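Local structure of conjugal transfer protein (5I97) at residues A[33-38]-A[90-95]; A[86-91]-A[110-115]; A[97-102]-A[130-135]. The protein is a VirB8-family inner-membrane component of the pKM101 type IV secretion system and probably helps form its conjugation channel, this chain being the NTF2-like soluble domain. All blocks are in the same frame, centred on the assembly; numbering follows the deposited sequence.

Overall arrangement
From the N terminus, helix 27-42 comes first. Interaction 1 closes the longest loop: 51 residues, about half helical, separate segment 33-38 from segment 90-95 on strand 86-98, which packs against that helix. Interaction 2 shares V90 and K91 with it and closes when strand 103-114 runs back beside strand 86-98. Interaction 3 has by then opened at 97-102 and closes only on strand 124-134, so interactions 2 and 3 cross, their centres about 28 Å apart. Interactions 1 and 3 follow in series yet touch through L34, which packs on M130 and L97. Interaction 1 ties the helix to edge strand 86-98, interaction 2 pairs that strand with 103-114, and interaction 3 ties their turn to strand 124-134.

Interaction 1: residues A[33-38]-A[90-95]; sequences WLTQYV and VKINSV
V90, at the start of the strand segment, meets V38 at the C-terminal end of the helical segment: its CG2 lies 4.2 Å from V38 O, and its CG1 faces V38 CG1 more loosely. Two residues on, I92 reaches V38 and T35 with different branches. Its CD1 comes to 3.9 Å from V38 CG1, while its CG2 sits 3.8 Å from the methyl CG2 of T35. N93 and S94 then form a classic beta bulge opposite R107. The extra residue resets the alternation, which is why V95, three positions after I92, again points at the helix. V95 CG2 approaches T35 CG2 to 3.6 Å, the two side chains crossing at about a right angle, so the threonine methyl meets both I92 and V95. T35 keeps its hydroxyl for the helix: chi1 of 53° places OG1 between backbone N and carbonyl carbon, hydrogen-bonded to K31 O, and leaves CG2 for the strand. The axes of the two segments approach to 9.6 Å and run obliquely antiparallel (143°), consistent with the helix-on-sheet packing of NTF2-like folds. The contact is almost wholly apolar, carried mainly by methyl groups, with no hydrogen bond between the segments.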
loop_
_atom_site.group_PDB
_atom_site.type_symbol
_atom_site.label_atom_id
_atom_site.label_comp_id
_atom_site.label_asym_id
_atom_site.label_seq_id
_atom_site.Cartn_x
_atom_site.Cartn_y
_atom_site.Cartn_z
ATOM N N TRP A 33 5.894 -21.339 1.216
ATOM C CA TRP A 33 6.530 -21.283 -0.092
ATOM C C TRP A 33 5.500 -21.205 -1.206
ATOM O O TRP A 33 5.697 -20.487 -2.177
ATOM C CB TRP A 33 7.446 -22.494 -0.314
ATOM C CG TRP A 33 8.548 -22.560 0.680
ATOM C CD1 TRP A 33 8.672 -23.452 1.699
ATOM C CD2 TRP A 33 9.689 -21.693 0.763
ATOM N NE1 TRP A 33 9.811 -23.193 2.413
ATOM C CE2 TRP A 33 10.455 -22.118 1.859
ATOM C CE3 TRP A 33 10.132 -20.598 0.017
ATOM C CZ2 TRP A 33 11.646 -21.493 2.225
ATOM C CZ3 TRP A 33 11.310 -19.978 0.383
ATOM C CH2 TRP A 33 12.054 -20.426 1.474
ATOM N N LEU A 34 4.390 -21.913 -1.055
ATOM C CA LEU A 34 3.384 -21.894 -2.099
ATOM C C LEU A 34 2.748 -20.510 -2.236
ATOM O O LEU A 34 2.542 -20.034 -3.345
ATOM C CB LEU A 34 2.318 -22.940 -1.833
ATOM C CG LEU A 34 2.775 -24.370 -2.091
ATOM C CD1 LEU A 34 1.947 -25.338 -1.262
ATOM C CD2 LEU A 34 2.726 -24.716 -3.561
ATOM N N THR A 35 2.446 -19.865 -1.112
ATOM C CA THR A 35 1.856 -18.544 -1.164
ATOM C C THR A 35 2.895 -17.523 -1.653
ATOM O O THR A 35 2.550 -16.592 -2.368
ATOM C CB THR A 35 1.248 -18.101 0.201
ATOM O OG1 THR A 35 2.217 -18.235 1.238
ATOM C CG2 THR A 35 0.033 -18.934 0.553
ATOM N N GLN A 36 4.153 -17.696 -1.257
ATOM C CA GLN A 36 5.238 -16.838 -1.738
ATOM C C GLN A 36 5.375 -16.917 -3.240
ATOM O O GLN A 36 5.610 -15.921 -3.906
ATOM C CB GLN A 36 6.576 -17.245 -1.115
ATOM C CG GLN A 36 6.759 -16.816 0.306
ATOM C CD GLN A 36 6.893 -15.332 0.417
ATOM O OE1 GLN A 36 6.033 -14.669 0.979
ATOM N NE2 GLN A 36 7.988 -14.795 -0.107
ATOM N N TYR A 37 5.218 -18.117 -3.765
ATOM C CA TYR A 37 5.358 -18.339 -5.183
ATOM C C TYR A 37 4.259 -17.600 -5.930
ATOM O O TYR A 37 4.536 -16.903 -6.900
ATOM C CB TYR A 37 5.330 -19.829 -5.499
ATOM C CG TYR A 37 5.586 -20.167 -6.944
ATOM C CD1 TYR A 37 6.877 -20.352 -7.420
ATOM C CD2 TYR A 37 4.535 -20.298 -7.843
ATOM C CE1 TYR A 37 7.115 -20.669 -8.749
ATOM C CE2 TYR A 37 4.761 -20.620 -9.168
ATOM C CZ TYR A 37 6.051 -20.802 -9.618
ATOM O OH TYR A 37 6.268 -21.115 -10.936
ATOM N N VAL A 38 3.022 -17.764 -5.476
ATOM C CA VAL A 38 1.893 -17.101 -6.097
ATOM C C VAL A 38 2.035 -15.590 -6.004
ATOM O O VAL A 38 1.766 -14.873 -6.953
ATOM C CB VAL A 38 0.568 -17.531 -5.455
ATOM C CG1 VAL A 38 -0.588 -16.642 -5.939
ATOM C CG2 VAL A 38 0.301 -18.997 -5.731
ATOM N N VAL A 90 -1.422 -8.962 -4.828
ATOM C CA VAL A 90 -2.068 -10.242 -4.548
ATOM C C VAL A 90 -2.566 -10.367 -3.115
ATOM O O VAL A 90 -1.892 -9.971 -2.180
ATOM C CB VAL A 90 -1.091 -11.432 -4.806
ATOM C CG1 VAL A 90 -1.667 -12.755 -4.277
ATOM C CG2 VAL A 90 -0.715 -11.534 -6.275
ATOM N N LYS A 91 -3.771 -10.904 -2.975
ATOM C CA LYS A 91 -4.338 -11.310 -1.695
ATOM C C LYS A 91 -4.620 -12.810 -1.699
ATOM O O LYS A 91 -5.432 -13.280 -2.488
ATOM C CB LYS A 91 -5.628 -10.535 -1.405
ATOM C CG LYS A 91 -6.185 -10.743 -0.011
ATOM C CD LYS A 91 -5.156 -10.513 1.075
ATOM C CE LYS A 91 -5.843 -10.437 2.422
ATOM N NZ LYS A 91 -6.661 -11.658 2.637
ATOM N N ILE A 92 -3.926 -13.562 -0.851
ATOM C CA ILE A 92 -4.211 -14.987 -0.699
ATOM C C ILE A 92 -5.471 -15.175 0.141
ATOM O O ILE A 92 -5.550 -14.666 1.253
ATOM C CB ILE A 92 -3.036 -15.737 -0.037
ATOM C CG1 ILE A 92 -1.742 -15.518 -0.826
ATOM C CG2 ILE A 92 -3.338 -17.224 0.073
ATOM C CD1 ILE A 92 -1.741 -16.125 -2.207
ATOM N N ASN A 93 -6.439 -15.925 -0.370
ATOM C CA ASN A 93 -7.700 -16.110 0.346
ATOM C C ASN A 93 -7.792 -17.454 1.086
ATOM O O ASN A 93 -8.337 -17.528 2.185
ATOM C CB ASN A 93 -8.879 -15.975 -0.616
ATOM C CG ASN A 93 -8.906 -14.621 -1.326
ATOM O OD1 ASN A 93 -9.010 -14.553 -2.551
ATOM N ND2 ASN A 93 -8.792 -13.544 -0.560
ATOM N N SER A 94 -7.291 -18.518 0.463
ATOM C CA SER A 94 -7.305 -19.834 1.094
ATOM C C SER A 94 -6.292 -20.752 0.432
ATOM O O SER A 94 -5.992 -20.600 -0.754
ATOM C CB SER A 94 -8.706 -20.458 1.036
ATOM O OG SER A 94 -9.092 -20.745 -0.295
ATOM N N VAL A 95 -5.772 -21.703 1.206
ATOM C CA VAL A 95 -4.820 -22.694 0.710
ATOM C C VAL A 95 -5.221 -24.090 1.146
ATOM O O VAL A 95 -5.356 -24.355 2.332
ATOM C CB VAL A 95 -3.393 -22.417 1.217
ATOM C CG1 VAL A 95 -2.425 -23.478 0.707
ATOM C CG2 VAL A 95 -2.940 -21.025 0.800
#

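Interaction 2: residues A[86-91]-A[110-115]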
loop_
_atom_site.group_PDB
_atom_site.type_symbol
_atom_site.label_atom_id
_atom_site.label_comp_id
_atom_site.label_asym_id
_atom_site.label_seq_id
_atom_site.Cartn_x
_atom_site.Cartn_y
_atom_site.Cartn_z
ATOM N N GLU A 86 1.746 0.664 -14.225
ATOM C CA GLU A 86 0.648 0.011 -13.523
ATOM C C GLU A 86 1.215 -0.966 -12.521
ATOM O O GLU A 86 2.402 -1.269 -12.546
ATOM C CB GLU A 86 -0.285 -0.720 -14.496
ATOM C CG GLU A 86 0.305 -1.990 -15.079
ATOM C CD GLU A 86 -0.634 -2.704 -16.012
ATOM O OE1 GLU A 86 -0.912 -2.184 -17.107
ATOM O OE2 GLU A 86 -1.110 -3.791 -15.663
ATOM N N THR A 87 0.365 -1.436 -11.618
ATOM C CA THR A 87 0.789 -2.396 -10.616
ATOM C C THR A 87 -0.332 -3.387 -10.274
ATOM O O THR A 87 -1.512 -3.061 -10.386
ATOM C CB THR A 87 1.260 -1.662 -9.367
ATOM O OG1 THR A 87 1.797 -2.600 -8.436
ATOM C CG2 THR A 87 0.106 -0.901 -8.723
ATOM N N THR A 88 0.037 -4.597 -9.865
ATOM C CA THR A 88 -0.946 -5.589 -9.433
ATOM C C THR A 88 -0.536 -6.275 -8.136
ATOM O O THR A 88 0.541 -6.851 -8.055
ATOM C CB THR A 88 -1.192 -6.659 -10.501
ATOM O OG1 THR A 88 -1.899 -6.077 -11.602
ATOM C CG2 THR A 88 -2.058 -7.771 -9.930
ATOM N N ARG A 89 -1.379 -6.151 -7.111
ATOM C CA ARG A 89 -1.108 -6.779 -5.824
ATOM C C ARG A 89 -1.952 -8.044 -5.630
ATOM O O ARG A 89 -3.049 -8.176 -6.190
ATOM C CB ARG A 89 -1.325 -5.791 -4.668
ATOM C CG ARG A 89 -2.776 -5.544 -4.263
ATOM C CD ARG A 89 -2.822 -4.511 -3.134
ATOM N NE ARG A 89 -4.179 -4.108 -2.779
ATOM C CZ ARG A 89 -4.840 -3.104 -3.341
ATOM N NH1 ARG A 89 -4.265 -2.376 -4.292
ATOM N NH2 ARG A 89 -6.076 -2.825 -2.943
ATOM N N VAL A 90 -1.422 -8.962 -4.828
ATOM C CA VAL A 90 -2.068 -10.242 -4.548
ATOM C C VAL A 90 -2.566 -10.367 -3.115
ATOM O O VAL A 90 -1.892 -9.971 -2.180
ATOM C CB VAL A 90 -1.091 -11.432 -4.806
ATOM C CG1 VAL A 90 -1.667 -12.755 -4.277
ATOM C CG2 VAL A 90 -0.715 -11.534 -6.275
ATOM N N LYS A 91 -3.771 -10.904 -2.975
ATOM C CA LYS A 91 -4.338 -11.310 -1.695
ATOM C C LYS A 91 -4.620 -12.810 -1.699
ATOM O O LYS A 91 -5.432 -13.280 -2.488
ATOM C CB LYS A 91 -5.628 -10.535 -1.405
ATOM C CG LYS A 91 -6.185 -10.743 -0.011
ATOM C CD LYS A 91 -5.156 -10.513 1.075
ATOM C CE LYS A 91 -5.843 -10.437 2.422
ATOM N NZ LYS A 91 -6.661 -11.658 2.637
ATOM N N THR A 110 -6.498 -10.576 -7.043
ATOM C CA THR A 110 -5.605 -9.543 -7.545
ATOM C C THR A 110 -6.333 -8.204 -7.634
ATOM O O THR A 110 -7.500 -8.139 -8.012
ATOM C CB THR A 110 -5.018 -9.911 -8.922
ATOM O OG1 THR A 110 -6.073 -10.250 -9.824
ATOM C CG2 THR A 110 -4.089 -11.100 -8.787
ATOM N N VAL A 111 -5.629 -7.146 -7.259
ATOM C CA VAL A 111 -6.129 -5.788 -7.425
ATOM C C VAL A 111 -5.154 -5.019 -8.302
ATOM O O VAL A 111 -4.028 -4.737 -7.899
ATOM C CB VAL A 111 -6.299 -5.056 -6.081
ATOM C CG1 VAL A 111 -6.696 -3.603 -6.316
ATOM C CG2 VAL A 111 -7.335 -5.753 -5.218
ATOM N N ARG A 112 -5.571 -4.725 -9.525
ATOM C CA ARG A 112 -4.705 -4.002 -10.453
ATOM C C ARG A 112 -4.925 -2.500 -10.342
ATOM O O ARG A 112 -6.062 -2.036 -10.206
ATOM C CB ARG A 112 -4.942 -4.476 -11.883
ATOM C CG ARG A 112 -4.193 -3.713 -12.945
ATOM C CD ARG A 112 -4.423 -4.378 -14.269
ATOM N NE ARG A 112 -3.751 -3.675 -15.345
ATOM C CZ ARG A 112 -4.354 -2.824 -16.164
ATOM N NH1 ARG A 112 -5.644 -2.572 -16.017
ATOM N NH2 ARG A 112 -3.660 -2.226 -17.121
ATOM N N ARG A 113 -3.856 -1.732 -10.486
ATOM C CA ARG A 113 -4.007 -0.296 -10.443
ATOM C C ARG A 113 -3.207 0.372 -11.554
ATOM O O ARG A 113 -1.985 0.246 -11.624
ATOM C CB ARG A 113 -3.541 0.219 -9.080
ATOM C CG ARG A 113 -3.302 1.711 -9.010
ATOM C CD ARG A 113 -4.614 2.461 -9.164
ATOM N NE ARG A 113 -4.435 3.905 -9.092
ATOM C CZ ARG A 113 -4.585 4.618 -7.982
ATOM N NH1 ARG A 113 -4.875 4.012 -6.842
ATOM N NH2 ARG A 113 -4.413 5.931 -8.006
ATOM N N VAL A 114 -3.912 1.091 -12.415
ATOM C CA VAL A 114 -3.285 1.855 -13.482
ATOM C C VAL A 114 -2.951 3.222 -12.903
ATOM O O VAL A 114 -3.822 3.875 -12.350
ATOM C CB VAL A 114 -4.205 1.984 -14.685
ATOM C CG1 VAL A 114 -3.445 2.539 -15.869
ATOM C CG2 VAL A 114 -4.808 0.629 -15.024
ATOM N N ARG A 115 -1.694 3.641 -13.000
ATOM C CA ARG A 115 -1.256 4.875 -12.348
ATOM C C ARG A 115 -1.949 6.119 -12.917
ATOM O O ARG A 115 -2.090 7.122 -12.223
ATOM C CB ARG A 115 0.262 5.031 -12.449
ATOM C CG ARG A 115 1.071 3.962 -11.712
ATOM C CD ARG A 115 1.410 4.387 -10.311
ATOM N NE ARG A 115 1.962 3.299 -9.509
ATOM C CZ ARG A 115 3.222 2.884 -9.584
ATOM N NH1 ARG A 115 4.055 3.466 -10.433
ATOM N NH2 ARG A 115 3.653 1.890 -8.813
#
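E86 and R112 face each other across an antiparallel beta hairpin made of strands 86-98 and 103-114, and theirs is the salt bridge between the two segments. R112, its chain extended out to NE, grips the carboxylate side-on. NE gives a nearly straight bond to E86 OE2 (2.7 Å, 169° at the hydrogen), and NH2 bonds to E86 OE1, also at 2.7 Å. Both oxygens lie close to the guanidinium plane, but the nitrogens come from above the carboxylate, whose plane is turned 63° from that of the guanidinium. V114 CG2 lies over one guanidinium face, toward its rim.

Backbone satisfaction follows the antiparallel pattern. In the hydrogen-bonded pair T87–R113, T87 N reaches R113 O at 2.9 Å and R113 N returns to T87 O at 2.7 Å. R89 and V111 form the next such pair, with R89 N to V111 O at 3.1 Å and V111 N to R89 O at 3.0 Å. E86–V114, T88–R112 and V90–T110 are the non-hydrogen-bonded pairs.

Other polar groups find partners beyond the hairpin: the backbone of T88 and the hydroxyl T87 OG1 both bond to Y44, the backbone of T110 bonds to Q124 on the next strand, and T110 OG1 bonds to W126 NE1. R112 NH1 forms a salt bridge to D121, R113 NH1 one to D120 and R115 NH1 one to D84, and R115 also packs on H101 of the second subunit. R89 has a long, weak ion pair with D120, and its guanidinium lies flat over V111, with R89 NH1 3.4 Å from V111 CG1 and V111 CB 3.6 Å above the centre of the R89 guanidinium plane.

Interaction 3: residues A[97-102]-A[130-135]; sequences LDKPHG and MGYEYK
Glycine-on-aromatic packing with one backbone hydrogen bond joins G102, in the turn between strands 86-98 and 103-114, to Y132 late in strand 124-134. The bond runs from Y132 N to G102 O (2.7 Å, 155° at the hydrogen), with the donor tilted from the carbonyl plane. It continues, one step into the turn, the pairing of strands 103-114 and 124-134, in which the backbones of M130 and A104 also bond.

Chi1 of 69° sets Y132 CG between its backbone N and carbonyl carbon, folding the ring back to lay one face against G102. There the glycine CA makes a CH-pi contact over the ring face, 3.9 Å from the centroid and 21° off the normal, while Y132 CD1 lies 3.3 Å from G102 O. G102 has a positive phi, and a CB here would run into Y132 O, so the position suits glycine on both counts.

At the far end of the ring, Y132 OH lies 3.8 Å from K99 CA and more loosely beside L97 CD2. It hydrogen-bonds to D30 on helix 27-42, as K99 NZ forms a salt bridge to D27 of that helix. From the turn, H101 ND1 donates back to D98 OD2 at the strand end (2.6 Å), on the syn side but tilted well out of the carboxylate plane.

A leucine in place of Y132 would probably leave D30 without this hydroxyl partner and G102 without a flat surface to rest on. One tyrosine therefore serves two chemistries: its face takes the turn's C-H while its hydroxyl binds the helix, linking turn, strand and helix.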
loop_
_atom_site.group_PDB
_atom_site.type_symbol
_atom_site.label_atom_id
_atom_site.label_comp_id
_atom_site.label_asym_id
_atom_site.label_seq_id
_atom_site.Cartn_x
_atom_site.Cartn_y
_atom_site.Cartn_z
ATOM N N LEU A 97 -4.042 -28.010 1.039
ATOM C CA LEU A 97 -2.882 -28.853 0.799
ATOM C C LEU A 97 -3.251 -30.308 0.629
ATOM O O LEU A 97 -4.104 -30.837 1.341
ATOM C CB LEU A 97 -1.871 -28.742 1.948
ATOM C CG LEU A 97 -1.196 -27.393 2.172
ATOM C CD1 LEU A 97 -0.146 -27.502 3.238
ATOM C CD2 LEU A 97 -0.609 -26.862 0.880
ATOM N N ASP A 98 -2.581 -30.947 -0.316
ATOM C CA ASP A 98 -2.574 -32.389 -0.421
ATOM C C ASP A 98 -1.109 -32.803 -0.360
ATOM O O ASP A 98 -0.479 -33.058 -1.378
ATOM C CB ASP A 98 -3.250 -32.869 -1.704
ATOM C CG ASP A 98 -3.324 -34.383 -1.793
ATOM O OD1 ASP A 98 -2.954 -35.063 -0.812
ATOM O OD2 ASP A 98 -3.755 -34.904 -2.840
ATOM N N LYS A 99 -0.575 -32.864 0.854
ATOM C CA LYS A 99 0.856 -33.033 1.057
ATOM C C LYS A 99 1.469 -34.331 0.503
ATOM O O LYS A 99 2.559 -34.286 -0.048
ATOM C CB LYS A 99 1.159 -32.937 2.551
ATOM C CG LYS A 99 1.131 -31.525 3.096
ATOM C CD LYS A 99 1.625 -31.453 4.539
ATOM C CE LYS A 99 0.944 -32.487 5.449
ATOM N NZ LYS A 99 -0.554 -32.433 5.437
ATOM N N PRO A 100 0.773 -35.478 0.605
ATOM C CA PRO A 100 1.390 -36.680 0.024
ATOM C C PRO A 100 1.604 -36.630 -1.486
ATOM O O PRO A 100 2.461 -37.334 -2.010
ATOM C CB PRO A 100 0.395 -37.784 0.372
ATOM C CG PRO A 100 -0.267 -37.313 1.594
ATOM C CD PRO A 100 -0.401 -35.824 1.424
ATOM N N HIS A 101 0.851 -35.802 -2.185
ATOM C CA HIS A 101 0.940 -35.807 -3.635
ATOM C C HIS A 101 1.580 -34.543 -4.170
ATOM O O HIS A 101 1.742 -34.397 -5.368
ATOM C CB HIS A 101 -0.452 -36.002 -4.240
ATOM C CG HIS A 101 -1.174 -37.177 -3.675
ATOM N ND1 HIS A 101 -2.259 -37.051 -2.833
ATOM C CD2 HIS A 101 -0.937 -38.506 -3.784
ATOM C CE1 HIS A 101 -2.672 -38.253 -2.466
ATOM N NE2 HIS A 101 -1.883 -39.151 -3.027
ATOM N N GLY A 102 1.955 -33.641 -3.275
ATOM C CA GLY A 102 2.556 -32.392 -3.681
ATOM C C GLY A 102 1.624 -31.571 -4.551
ATOM O O GLY A 102 2.048 -30.995 -5.543
ATOM N N MET A 130 -1.521 -26.224 -8.105
ATOM C CA MET A 130 -0.070 -26.284 -8.153
ATOM C C MET A 130 0.464 -27.662 -7.806
ATOM O O MET A 130 -0.070 -28.343 -6.938
ATOM C CB MET A 130 0.516 -25.251 -7.193
ATOM C CG MET A 130 -0.165 -23.896 -7.259
ATOM S SD MET A 130 0.465 -22.764 -6.023
ATOM C CE MET A 130 2.206 -22.726 -6.439
ATOM N N GLY A 131 1.528 -28.064 -8.488
ATOM C CA GLY A 131 2.285 -29.239 -8.101
ATOM C C GLY A 131 3.597 -28.759 -7.514
ATOM O O GLY A 131 4.175 -27.803 -8.016
ATOM N N TYR A 132 4.043 -29.367 -6.423
ATOM C CA TYR A 132 5.282 -28.939 -5.799
ATOM C C TYR A 132 6.071 -30.087 -5.165
ATOM O O TYR A 132 5.581 -31.206 -5.023
ATOM C CB TYR A 132 5.001 -27.866 -4.752
ATOM C CG TYR A 132 4.274 -28.366 -3.535
ATOM C CD1 TYR A 132 2.901 -28.497 -3.535
ATOM C CD2 TYR A 132 4.966 -28.713 -2.382
ATOM C CE1 TYR A 132 2.234 -28.960 -2.426
ATOM C CE2 TYR A 132 4.313 -29.172 -1.276
ATOM C CZ TYR A 132 2.948 -29.295 -1.298
ATOM O OH TYR A 132 2.284 -29.752 -0.181
ATOM N N GLU A 133 7.353 -29.816 -4.938
ATOM C CA GLU A 133 8.290 -30.767 -4.352
ATOM C C GLU A 133 9.515 -30.008 -3.853
ATOM O O GLU A 133 9.723 -28.855 -4.232
ATOM C CB GLU A 133 8.701 -31.823 -5.379
ATOM C CG GLU A 133 9.399 -31.256 -6.604
ATOM C CD GLU A 133 9.857 -32.336 -7.564
ATOM O OE1 GLU A 133 9.256 -33.430 -7.563
ATOM O OE2 GLU A 133 10.820 -32.090 -8.321
ATOM N N TYR A 134 10.334 -30.643 -3.020
ATOM C CA TYR A 134 11.585 -30.026 -2.613
ATOM C C TYR A 134 12.732 -30.845 -3.186
ATOM O O TYR A 134 12.705 -32.071 -3.142
ATOM C CB TYR A 134 11.672 -29.908 -1.100
ATOM C CG TYR A 134 10.602 -29.039 -0.464
ATOM C CD1 TYR A 134 9.321 -29.525 -0.249
ATOM C CD2 TYR A 134 10.893 -27.760 -0.021
ATOM C CE1 TYR A 134 8.357 -28.751 0.361
ATOM C CE2 TYR A 134 9.934 -26.978 0.589
ATOM C CZ TYR A 134 8.667 -27.483 0.785
ATOM O OH TYR A 134 7.697 -26.717 1.395
ATOM N N LYS A 135 13.724 -30.165 -3.749
ATOM C CA LYS A 135 14.897 -30.826 -4.305
ATOM C C LYS A 135 16.194 -30.222 -3.823
ATOM O O LYS A 135 16.405 -29.018 -3.929
ATOM C CB LYS A 135 14.877 -30.764 -5.834
ATOM C CG LYS A 135 13.782 -31.548 -6.515
ATOM C CD LYS A 135 14.060 -33.043 -6.445
ATOM C CE LYS A 135 13.041 -33.847 -7.238
ATOM N NZ LYS A 135 13.238 -35.317 -7.085
#